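Local coordinates for protein (S)-ureidoglycine--glyoxylate transaminase (Bacillus subtilis, PDB 3ISL) that transfers the amino group of (S)-ureidoglycine to glyoxylate, yielding oxalurate and glycine, as a homodimeric pyridoxal-phosphate enzyme of purine catabolism, at residues 281-284 with 290-293; 91-94 with 98-101; 302-307 with 400-405. All blocks are in the same frame, centred on the assembly; numbering follows the deposited sequence.

Interaction 1 (281-284 with 290-293); sequences RLVL and TRFE
V283 and R291 mark the nearest approach of the two helical segments, with 7.3 Å between V283 CA and R291 CA. That gap is too wide for direct backbone contact, and no hydrogen bond joins the segments; a side chain bridges it. R291 sends its CG anti to the backbone N (chi1 -173°) and keeps its chain extended through to NE, which carries the guanidinium past V283. The two side chains cross at about a right angle. V283 CB lies 3.8 Å from R291 CD, and the same carbon stands 3.7 Å above the plane of the R291 guanidinium, displaced toward its rim. V283 CG1 comes within 4.0 Å of R291 CZ. V283 therefore packs over part of one guanidinium face, near the rim, while the R291 nitrogens are bonded elsewhere: NE and NH2 donate to the carbonyl oxygens of G178 and C199, and NH1 forms a salt bridge with E286. C199 follows K198, the cofactor-attachment lysine (unmodified in this structure), whose side chain is about 9 Å from that of R291. The pair thus lies in the bend between helices 270-286 and 288-308, where V283 also packs on L56 of helix 40-56 and on L200.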
ATOM      1  N   ARG A 281      -0.909  14.676 -12.605  1.00 16.58           N
ATOM      2  CA  ARG A 281      -1.421  15.816 -13.409  1.00 17.80           C
ATOM      3  C   ARG A 281      -0.464  17.026 -13.292  1.00 18.21           C
ATOM      4  O   ARG A 281      -0.299  17.744 -14.251  1.00 19.61           O
ATOM      5  CB  ARG A 281      -2.844  16.211 -12.984  1.00 17.08           C
ATOM      6  CG  ARG A 281      -3.328  17.556 -13.479  1.00 17.00           C
ATOM      7  CD  ARG A 281      -4.722  17.837 -13.021  1.00 25.50           C
ATOM      8  NE  ARG A 281      -4.848  18.113 -11.586  1.00 22.70           N
ATOM      9  CZ  ARG A 281      -4.677  19.304 -11.012  1.00 21.86           C
ATOM     10  NH1 ARG A 281      -4.256  20.375 -11.697  1.00 17.90           N
ATOM     11  NH2 ARG A 281      -4.889  19.400  -9.712  1.00 20.63           N
ATOM     12  N   LEU A 282       0.105  17.271 -12.105  1.00 18.25           N
ATOM     13  CA  LEU A 282       0.997  18.403 -11.896  1.00 18.38           C
ATOM     14  C   LEU A 282       2.275  18.259 -12.646  1.00 18.44           C
ATOM     15  O   LEU A 282       2.814  19.277 -13.171  1.00 18.05           O
ATOM     16  CB  LEU A 282       1.310  18.695 -10.426  1.00 17.33           C
ATOM     17  CG  LEU A 282       0.099  19.041  -9.564  1.00 22.57           C
ATOM     18  CD1 LEU A 282       0.527  19.497  -8.155  1.00 26.54           C
ATOM     19  CD2 LEU A 282      -0.843  20.061 -10.176  1.00 21.80           C
ATOM     20  N   VAL A 283       2.787  17.036 -12.723  1.00 18.04           N
ATOM     21  CA  VAL A 283       3.974  16.882 -13.565  1.00 18.64           C
ATOM     22  C   VAL A 283       3.724  17.214 -15.023  1.00 18.29           C
ATOM     23  O   VAL A 283       4.503  17.885 -15.654  1.00 16.88           O
ATOM     24  CB  VAL A 283       4.851  15.604 -13.314  1.00 19.73           C
ATOM     25  CG1 VAL A 283       4.519  14.844 -12.093  1.00 19.49           C
ATOM     26  CG2 VAL A 283       5.459  14.872 -14.611  1.00 16.55           C
ATOM     27  N   LEU A 284       2.612  16.760 -15.522  1.00 17.45           N
ATOM     28  CA  LEU A 284       2.266  16.986 -16.913  1.00 18.94           C
ATOM     29  C   LEU A 284       1.921  18.448 -17.182  1.00 18.40           C
ATOM     30  O   LEU A 284       2.065  18.882 -18.289  1.00 18.50           O
ATOM     31  CB  LEU A 284       1.098  16.053 -17.279  1.00 18.33           C
ATOM     32  CG  LEU A 284       1.416  14.698 -17.938  1.00 22.16           C
ATOM     33  CD1 LEU A 284       2.924  14.161 -18.108  1.00 18.68           C
ATOM     34  CD2 LEU A 284       0.503  13.633 -17.521  1.00 16.99           C
ATOM     35  N   THR A 290      10.511  20.633 -19.399  1.00 19.98           N
ATOM     36  CA  THR A 290      10.589  21.744 -18.442  1.00 20.10           C
ATOM     37  C   THR A 290      10.901  21.229 -17.044  1.00 19.41           C
ATOM     38  O   THR A 290      11.825  21.699 -16.383  1.00 19.53           O
ATOM     39  CB  THR A 290       9.261  22.556 -18.414  1.00 20.24           C
ATOM     40  OG1 THR A 290       8.983  22.984 -19.726  1.00 23.07           O
ATOM     41  CG2 THR A 290       9.316  23.817 -17.519  1.00 23.04           C
ATOM     42  N   ARG A 291      10.135  20.253 -16.567  1.00 19.21           N
ATOM     43  CA  ARG A 291      10.445  19.678 -15.280  1.00 18.44           C
ATOM     44  C   ARG A 291      11.848  19.103 -15.178  1.00 17.19           C
ATOM     45  O   ARG A 291      12.495  19.324 -14.167  1.00 18.13           O
ATOM     46  CB  ARG A 291       9.390  18.627 -14.882  1.00 16.20           C
ATOM     47  CG  ARG A 291       9.541  18.113 -13.527  1.00 16.03           C
ATOM     48  CD  ARG A 291       8.239  17.413 -13.156  1.00 18.84           C
ATOM     49  NE  ARG A 291       8.147  16.875 -11.798  1.00 16.18           N
ATOM     50  CZ  ARG A 291       7.343  17.391 -10.842  1.00 17.67           C
ATOM     51  NH1 ARG A 291       6.627  18.480 -11.088  1.00 16.46           N
ATOM     52  NH2 ARG A 291       7.237  16.804  -9.653  1.00 14.53           N
ATOM     53  N   PHE A 292      12.334  18.374 -16.182  1.00 18.05           N
ATOM     54  CA  PHE A 292      13.728  17.854 -16.069  1.00 18.37           C
ATOM     55  C   PHE A 292      14.762  18.969 -16.021  1.00 20.06           C
ATOM     56  O   PHE A 292      15.782  18.881 -15.285  1.00 20.36           O
ATOM     57  CB  PHE A 292      14.121  16.909 -17.223  1.00 18.31           C
ATOM     58  CG  PHE A 292      13.130  15.761 -17.483  1.00 17.97           C
ATOM     59  CD1 PHE A 292      12.396  15.166 -16.439  1.00 18.44           C
ATOM     60  CD2 PHE A 292      12.959  15.276 -18.782  1.00 16.04           C
ATOM     61  CE1 PHE A 292      11.479  14.126 -16.685  1.00 14.32           C
ATOM     62  CE2 PHE A 292      12.039  14.220 -19.036  1.00 18.82           C
ATOM     63  CZ  PHE A 292      11.335  13.630 -17.978  1.00 16.70           C
ATOM     64  N   GLU A 293      14.531  20.004 -16.836  1.00 19.80           N
ATOM     65  CA  GLU A 293      15.417  21.180 -16.854  1.00 21.51           C
ATOM     66  C   GLU A 293      15.357  21.927 -15.488  1.00 19.87           C
ATOM     67  O   GLU A 293      16.387  22.377 -14.958  1.00 19.37           O
ATOM     68  CB  GLU A 293      15.051  22.128 -18.024  1.00 21.71           C
ATOM     69  CG  GLU A 293      15.684  23.507 -17.857  1.00 28.48           C
ATOM     70  CD  GLU A 293      17.205  23.432 -17.973  1.00 39.08           C
ATOM     71  OE1 GLU A 293      17.928  24.247 -17.331  1.00 41.92           O
ATOM     72  OE2 GLU A 293      17.681  22.533 -18.721  1.00 43.30           O
TER

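Interaction 2 (91-94 with 98-101); sequences IPIY and GYLL
The Y99 ring receives I93 CG2 over one face. This methyl stands 3.5 Å above the ring plane and 3.6 Å from the centroid, only 17° off the ring normal, so the geometry meets the definition of a CH-pi contact. Its nearest ring atom is Y99 CZ, which places it somewhat toward the hydroxyl end. I93 CD1 lies on the same face but displaced outward past the CD1/CE1 side of the ring, 3.9 Å from Y99 CE1. The two side chains cross at about a right angle. With I93 CG1 beside its backbone N (chi1 -67°), the CG2 branch extends over the tyrosine while CG1 faces the helix backbone. At the ring's polar end, Y99 OH is hydrogen-bonded to E116, at the end of strand 111-116.

The other contacts mix backbone and side chain. The I93 and G98 CA atoms are 4.5 Å apart, a separation possible because G98 has no side chain, and I93 CG1 rests 3.6 Å from G98 O. I91 continues the row toward the next turn of the helix: its CG2 lies 3.9 Å from L101 CB, and its CD1 lies 3.8 Å from L101 O. No hydrogen bond crosses between the segments, so between these two the contact is one of packing.

F97, in the first turn of helix 96-107, lines the cofactor pocket, and the L101 side chain is about 7 Å from the bound cofactor. I91 and I93 form backbone hydrogen bonds with strand 111-116 and the residue beyond it, so the strand, helix 96-107 and strand 111-116 make a beta-alpha-beta crossover of the kind that builds the large domain of fold-type I pyridoxal-phosphate enzymes.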
ATOM      1  N   ILE A  91      21.530  -9.339 -13.543  1.00 20.61           N
ATOM      2  CA  ILE A  91      21.317  -8.111 -12.801  1.00 21.32           C
ATOM      3  C   ILE A  91      22.661  -7.403 -12.670  1.00 21.90           C
ATOM      4  O   ILE A  91      23.504  -7.821 -11.889  1.00 20.07           O
ATOM      5  CB  ILE A  91      20.728  -8.398 -11.416  1.00 22.81           C
ATOM      6  CG1 ILE A  91      19.533  -9.364 -11.553  1.00 25.94           C
ATOM      7  CG2 ILE A  91      20.302  -7.060 -10.718  1.00 19.71           C
ATOM      8  CD1 ILE A  91      18.851  -9.791 -10.229  1.00 30.01           C
ATOM      9  N   PRO A  92      22.852  -6.327 -13.421  1.00 22.09           N
ATOM     10  CA  PRO A  92      24.082  -5.573 -13.209  1.00 23.94           C
ATOM     11  C   PRO A  92      23.840  -4.624 -12.044  1.00 25.28           C
ATOM     12  O   PRO A  92      22.969  -3.791 -12.122  1.00 26.46           O
ATOM     13  CB  PRO A  92      24.284  -4.787 -14.538  1.00 22.22           C
ATOM     14  CG  PRO A  92      23.222  -5.258 -15.490  1.00 23.94           C
ATOM     15  CD  PRO A  92      22.078  -5.819 -14.562  1.00 23.14           C
ATOM     16  N   ILE A  93      24.668  -4.730 -11.012  1.00 26.13           N
ATOM     17  CA  ILE A  93      24.515  -4.037  -9.750  1.00 26.05           C
ATOM     18  C   ILE A  93      25.594  -2.987  -9.519  1.00 25.91           C
ATOM     19  O   ILE A  93      26.787  -3.290  -9.538  1.00 24.10           O
ATOM     20  CB  ILE A  93      24.585  -5.063  -8.644  1.00 26.49           C
ATOM     21  CG1 ILE A  93      23.353  -5.996  -8.725  1.00 24.51           C
ATOM     22  CG2 ILE A  93      24.642  -4.385  -7.230  1.00 25.19           C
ATOM     23  CD1 ILE A  93      23.669  -7.345  -8.005  1.00 23.39           C
ATOM     24  N   TYR A  94      25.187  -1.732  -9.339  1.00 25.90           N
ATOM     25  CA  TYR A  94      26.198  -0.682  -9.075  1.00 27.09           C
ATOM     26  C   TYR A  94      25.840   0.119  -7.803  1.00 27.60           C
ATOM     27  O   TYR A  94      26.463   1.146  -7.473  1.00 27.09           O
ATOM     28  CB  TYR A  94      26.389   0.213 -10.307  1.00 25.78           C
ATOM     29  CG  TYR A  94      25.127   0.895 -10.787  1.00 28.16           C
ATOM     30  CD1 TYR A  94      24.172   0.211 -11.567  1.00 27.59           C
ATOM     31  CD2 TYR A  94      24.855   2.210 -10.411  1.00 25.77           C
ATOM     32  CE1 TYR A  94      23.037   0.851 -11.967  1.00 26.78           C
ATOM     33  CE2 TYR A  94      23.731   2.854 -10.806  1.00 26.71           C
ATOM     34  CZ  TYR A  94      22.833   2.200 -11.585  1.00 26.11           C
ATOM     35  OH  TYR A  94      21.704   2.890 -11.906  1.00 24.78           O
ATOM     36  N   GLY A  98      20.346  -2.441  -6.610  1.00 26.25           N
ATOM     37  CA  GLY A  98      20.698  -3.659  -7.392  1.00 26.01           C
ATOM     38  C   GLY A  98      20.579  -4.966  -6.576  1.00 25.68           C
ATOM     39  O   GLY A  98      20.099  -5.969  -7.076  1.00 25.14           O
ATOM     40  N   TYR A  99      21.021  -4.948  -5.326  1.00 26.40           N
ATOM     41  CA  TYR A  99      20.875  -6.094  -4.408  1.00 27.12           C
ATOM     42  C   TYR A  99      19.443  -6.402  -3.983  1.00 27.35           C
ATOM     43  O   TYR A  99      19.119  -7.561  -3.709  1.00 26.27           O
ATOM     44  CB  TYR A  99      21.733  -5.881  -3.172  1.00 28.55           C
ATOM     45  CG  TYR A  99      23.201  -5.849  -3.560  1.00 31.93           C
ATOM     46  CD1 TYR A  99      23.814  -6.973  -4.100  1.00 29.63           C
ATOM     47  CD2 TYR A  99      23.966  -4.704  -3.371  1.00 33.72           C
ATOM     48  CE1 TYR A  99      25.155  -6.957  -4.471  1.00 35.53           C
ATOM     49  CE2 TYR A  99      25.313  -4.686  -3.734  1.00 36.92           C
ATOM     50  CZ  TYR A  99      25.899  -5.812  -4.295  1.00 34.43           C
ATOM     51  OH  TYR A  99      27.235  -5.791  -4.670  1.00 37.93           O
ATOM     52  N   LEU A 100      18.575  -5.396  -3.932  1.00 25.36           N
ATOM     53  CA  LEU A 100      17.190  -5.730  -3.725  1.00 26.11           C
ATOM     54  C   LEU A 100      16.615  -6.501  -4.924  1.00 25.80           C
ATOM     55  O   LEU A 100      15.842  -7.427  -4.760  1.00 25.02           O
ATOM     56  CB  LEU A 100      16.380  -4.438  -3.537  1.00 27.28           C
ATOM     57  CG  LEU A 100      14.878  -4.412  -3.341  1.00 29.73           C
ATOM     58  CD1 LEU A 100      14.457  -5.131  -2.053  1.00 32.86           C
ATOM     59  CD2 LEU A 100      14.425  -2.857  -3.362  1.00 32.89           C
ATOM     60  N   LEU A 101      16.975  -6.102  -6.142  1.00 25.51           N
ATOM     61  CA  LEU A 101      16.506  -6.843  -7.297  1.00 26.56           C
ATOM     62  C   LEU A 101      16.974  -8.302  -7.200  1.00 26.75           C
ATOM     63  O   LEU A 101      16.213  -9.195  -7.551  1.00 25.83           O
ATOM     64  CB  LEU A 101      17.069  -6.247  -8.600  1.00 27.25           C
ATOM     65  CG  LEU A 101      16.630  -4.837  -8.987  1.00 27.62           C
ATOM     66  CD1 LEU A 101      17.274  -4.548 -10.352  1.00 22.32           C
ATOM     67  CD2 LEU A 101      15.096  -4.670  -9.009  1.00 25.59           C
TER

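Interaction 3 (302-307 with 400-405); sequences LAAGIK and LQAALD
A304 and A402 form the apolar contact between helices 288-308 and 398-408 in these segments. Both CB bonds point across the interface, and the two methyls stand 4.3 Å apart (A304 CB to A402 CB), a loose methyl-to-methyl contact. The exchange is not purely methyl to methyl: A402 CB sits closer still to main chain, 3.8 Å from A304 O, while A304 CB lies 4.1 Å from A402 O. A402 CB thus packs on the A304 carbonyl oxygen, with a longer reciprocal approach.

Backbone proximity is the second component. G305 has no side chain, and its CA comes within 5.0 Å of A403 CA, the shortest CA separation between the segments. The amide nitrogens G305 N and A403 N are 4.4 Å apart; as two donors they make no bond with one another. A403 also touches L377 and L380 of helix 373-389, and L380 is met in turn by L302 and I306, so a third helix packs against both partners beside the contact.

Polar interactions across the interface are absent: no hydrogen bond or salt bridge links the segments. With 148 Å² buried in total, the chemistry implies a small contact that relies on shape: glycine and alanine allow two helix backbones to come close, and the contact between these segments is made by close apolar and backbone packing, without charge pairing or hydrogen bonding.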
ATOM      1  N   LEU A 302      22.579  24.245  -6.016  1.00 18.43           N
ATOM      2  CA  LEU A 302      23.095  23.461  -4.886  1.00 18.28           C
ATOM      3  C   LEU A 302      24.608  23.185  -5.009  1.00 19.53           C
ATOM      4  O   LEU A 302      25.385  23.448  -4.073  1.00 20.69           O
ATOM      5  CB  LEU A 302      22.314  22.147  -4.705  1.00 17.97           C
ATOM      6  CG  LEU A 302      22.787  21.247  -3.553  1.00 16.70           C
ATOM      7  CD1 LEU A 302      22.503  21.942  -2.213  1.00 18.08           C
ATOM      8  CD2 LEU A 302      22.097  19.888  -3.543  1.00 17.12           C
ATOM      9  N   ALA A 303      25.012  22.677  -6.188  1.00 21.00           N
ATOM     10  CA  ALA A 303      26.394  22.361  -6.520  1.00 20.83           C
ATOM     11  C   ALA A 303      27.351  23.536  -6.351  1.00 20.18           C
ATOM     12  O   ALA A 303      28.448  23.384  -5.715  1.00 19.19           O
ATOM     13  CB  ALA A 303      26.491  21.783  -7.952  1.00 21.38           C
ATOM     14  N   ALA A 304      26.964  24.702  -6.888  1.00 19.71           N
ATOM     15  CA  ALA A 304      27.858  25.888  -6.717  1.00 19.97           C
ATOM     16  C   ALA A 304      27.859  26.266  -5.226  1.00 20.19           C
ATOM     17  O   ALA A 304      28.896  26.605  -4.708  1.00 18.18           O
ATOM     18  CB  ALA A 304      27.473  27.084  -7.634  1.00 18.78           C
ATOM     19  N   GLY A 305      26.737  26.100  -4.503  1.00 18.89           N
ATOM     20  CA  GLY A 305      26.790  26.408  -3.078  1.00 18.79           C
ATOM     21  C   GLY A 305      27.704  25.479  -2.289  1.00 20.59           C
ATOM     22  O   GLY A 305      28.538  25.947  -1.435  1.00 22.50           O
ATOM     23  N   ILE A 306      27.595  24.171  -2.553  1.00 20.48           N
ATOM     24  CA  ILE A 306      28.385  23.153  -1.823  1.00 19.42           C
ATOM     25  C   ILE A 306      29.864  23.395  -2.094  1.00 20.84           C
ATOM     26  O   ILE A 306      30.711  23.302  -1.194  1.00 20.89           O
ATOM     27  CB  ILE A 306      28.004  21.721  -2.266  1.00 19.56           C
ATOM     28  CG1 ILE A 306      26.592  21.333  -1.742  1.00 18.76           C
ATOM     29  CG2 ILE A 306      29.090  20.696  -1.885  1.00 16.95           C
ATOM     30  CD1 ILE A 306      26.401  21.445  -0.134  1.00 19.23           C
ATOM     31  N   LYS A 307      30.172  23.713  -3.348  1.00 21.66           N
ATOM     32  CA  LYS A 307      31.576  23.973  -3.769  1.00 21.49           C
ATOM     33  C   LYS A 307      32.211  25.191  -3.113  1.00 22.63           C
ATOM     34  O   LYS A 307      33.367  25.145  -2.646  1.00 24.21           O
ATOM     35  CB  LYS A 307      31.673  24.125  -5.285  1.00 20.24           C
ATOM     36  CG  LYS A 307      33.162  24.286  -5.753  1.00 24.02           C
ATOM     37  CD  LYS A 307      33.262  24.890  -7.148  1.00 27.09           C
ATOM     38  CE  LYS A 307      33.360  23.792  -8.195  1.00 30.99           C
ATOM     39  NZ  LYS A 307      34.453  24.204  -9.174  1.00 32.20           N
ATOM     40  N   LEU A 400      25.915  30.817   0.037  1.00 26.35           N
ATOM     41  CA  LEU A 400      24.703  31.517  -0.490  1.00 27.40           C
ATOM     42  C   LEU A 400      24.922  32.432  -1.712  1.00 27.25           C
ATOM     43  O   LEU A 400      24.129  32.421  -2.662  1.00 27.56           O
ATOM     44  CB  LEU A 400      23.990  32.281   0.616  1.00 26.88           C
ATOM     45  CG  LEU A 400      23.514  31.279   1.661  1.00 29.80           C
ATOM     46  CD1 LEU A 400      22.658  31.953   2.710  1.00 30.59           C
ATOM     47  CD2 LEU A 400      22.710  30.252   0.957  1.00 30.59           C
ATOM     48  N   GLN A 401      25.997  33.228  -1.686  1.00 26.75           N
ATOM     49  CA  GLN A 401      26.272  34.122  -2.814  1.00 26.72           C
ATOM     50  C   GLN A 401      26.437  33.293  -4.094  1.00 25.80           C
ATOM     51  O   GLN A 401      25.989  33.699  -5.190  1.00 25.15           O
ATOM     52  CB  GLN A 401      27.546  34.982  -2.565  1.00 27.53           C
ATOM     53  CG  GLN A 401      27.406  35.891  -1.331  1.00 29.61           C
ATOM     54  CD  GLN A 401      26.037  36.635  -1.285  1.00 28.22           C
ATOM     55  OE1 GLN A 401      25.649  37.290  -2.264  1.00 27.77           O
ATOM     56  NE2 GLN A 401      25.321  36.539  -0.142  1.00 24.79           N
ATOM     57  N   ALA A 402      27.052  32.125  -3.959  1.00 24.96           N
ATOM     58  CA  ALA A 402      27.241  31.325  -5.144  1.00 25.96           C
ATOM     59  C   ALA A 402      25.947  30.663  -5.640  1.00 25.56           C
ATOM     60  O   ALA A 402      25.706  30.651  -6.852  1.00 26.83           O
ATOM     61  CB  ALA A 402      28.478  30.363  -5.032  1.00 25.88           C
ATOM     62  N   ALA A 403      25.066  30.199  -4.743  1.00 25.15           N
ATOM     63  CA  ALA A 403      23.768  29.709  -5.212  1.00 23.60           C
ATOM     64  C   ALA A 403      22.945  30.879  -5.735  1.00 23.40           C
ATOM     65  O   ALA A 403      22.318  30.735  -6.756  1.00 23.45           O
ATOM     66  CB  ALA A 403      23.006  28.945  -4.100  1.00 22.52           C
ATOM     67  N   LEU A 404      23.012  32.063  -5.085  1.00 24.02           N
ATOM     68  CA  LEU A 404      22.290  33.242  -5.573  1.00 23.21           C
ATOM     69  C   LEU A 404      22.767  33.727  -6.945  1.00 23.59           C
ATOM     70  O   LEU A 404      21.951  34.089  -7.781  1.00 24.66           O
ATOM     71  CB  LEU A 404      22.252  34.394  -4.564  1.00 22.65           C
ATOM     72  CG  LEU A 404      21.355  34.143  -3.330  1.00 22.86           C
ATOM     73  CD1 LEU A 404      21.678  35.119  -2.174  1.00 16.82           C
ATOM     74  CD2 LEU A 404      19.873  34.183  -3.729  1.00 17.75           C
ATOM     75  N   ASP A 405      24.085  33.785  -7.150  1.00 23.98           N
ATOM     76  CA  ASP A 405      24.625  33.977  -8.492  1.00 24.83           C
ATOM     77  C   ASP A 405      24.001  33.047  -9.531  1.00 24.37           C
ATOM     78  O   ASP A 405      23.615  33.501 -10.585  1.00 24.39           O
ATOM     79  CB  ASP A 405      26.129  33.817  -8.483  1.00 23.77           C
ATOM     80  CG  ASP A 405      26.810  34.931  -7.688  1.00 25.97           C
ATOM     81  OD1 ASP A 405      26.128  35.937  -7.401  1.00 25.98           O
ATOM     82  OD2 ASP A 405      28.003  34.803  -7.334  1.00 27.90           O
TER

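Overall arrangement
Along the chain the contacts come in series: interaction 2 first, then interaction 1, and interaction 3 last. Interactions 1 and 2 lie on opposite sides of the chain's centre, with centres 29 Å apart. Interaction 2 joins a strand of the mixed seven-stranded sheet to a helix that packs on it, whereas interactions 1 and 3 join helices and share helix 288-308. On that helix, 290-293 lies near its start and 302-307 near its end, and the contact centres are 24 Å apart. One helix therefore links the neighbourhood of K198 to the C-terminal helix 398-408. Interactions 2 and 3 are the most widely separated pair, 34 Å between centres. None of the three touches another.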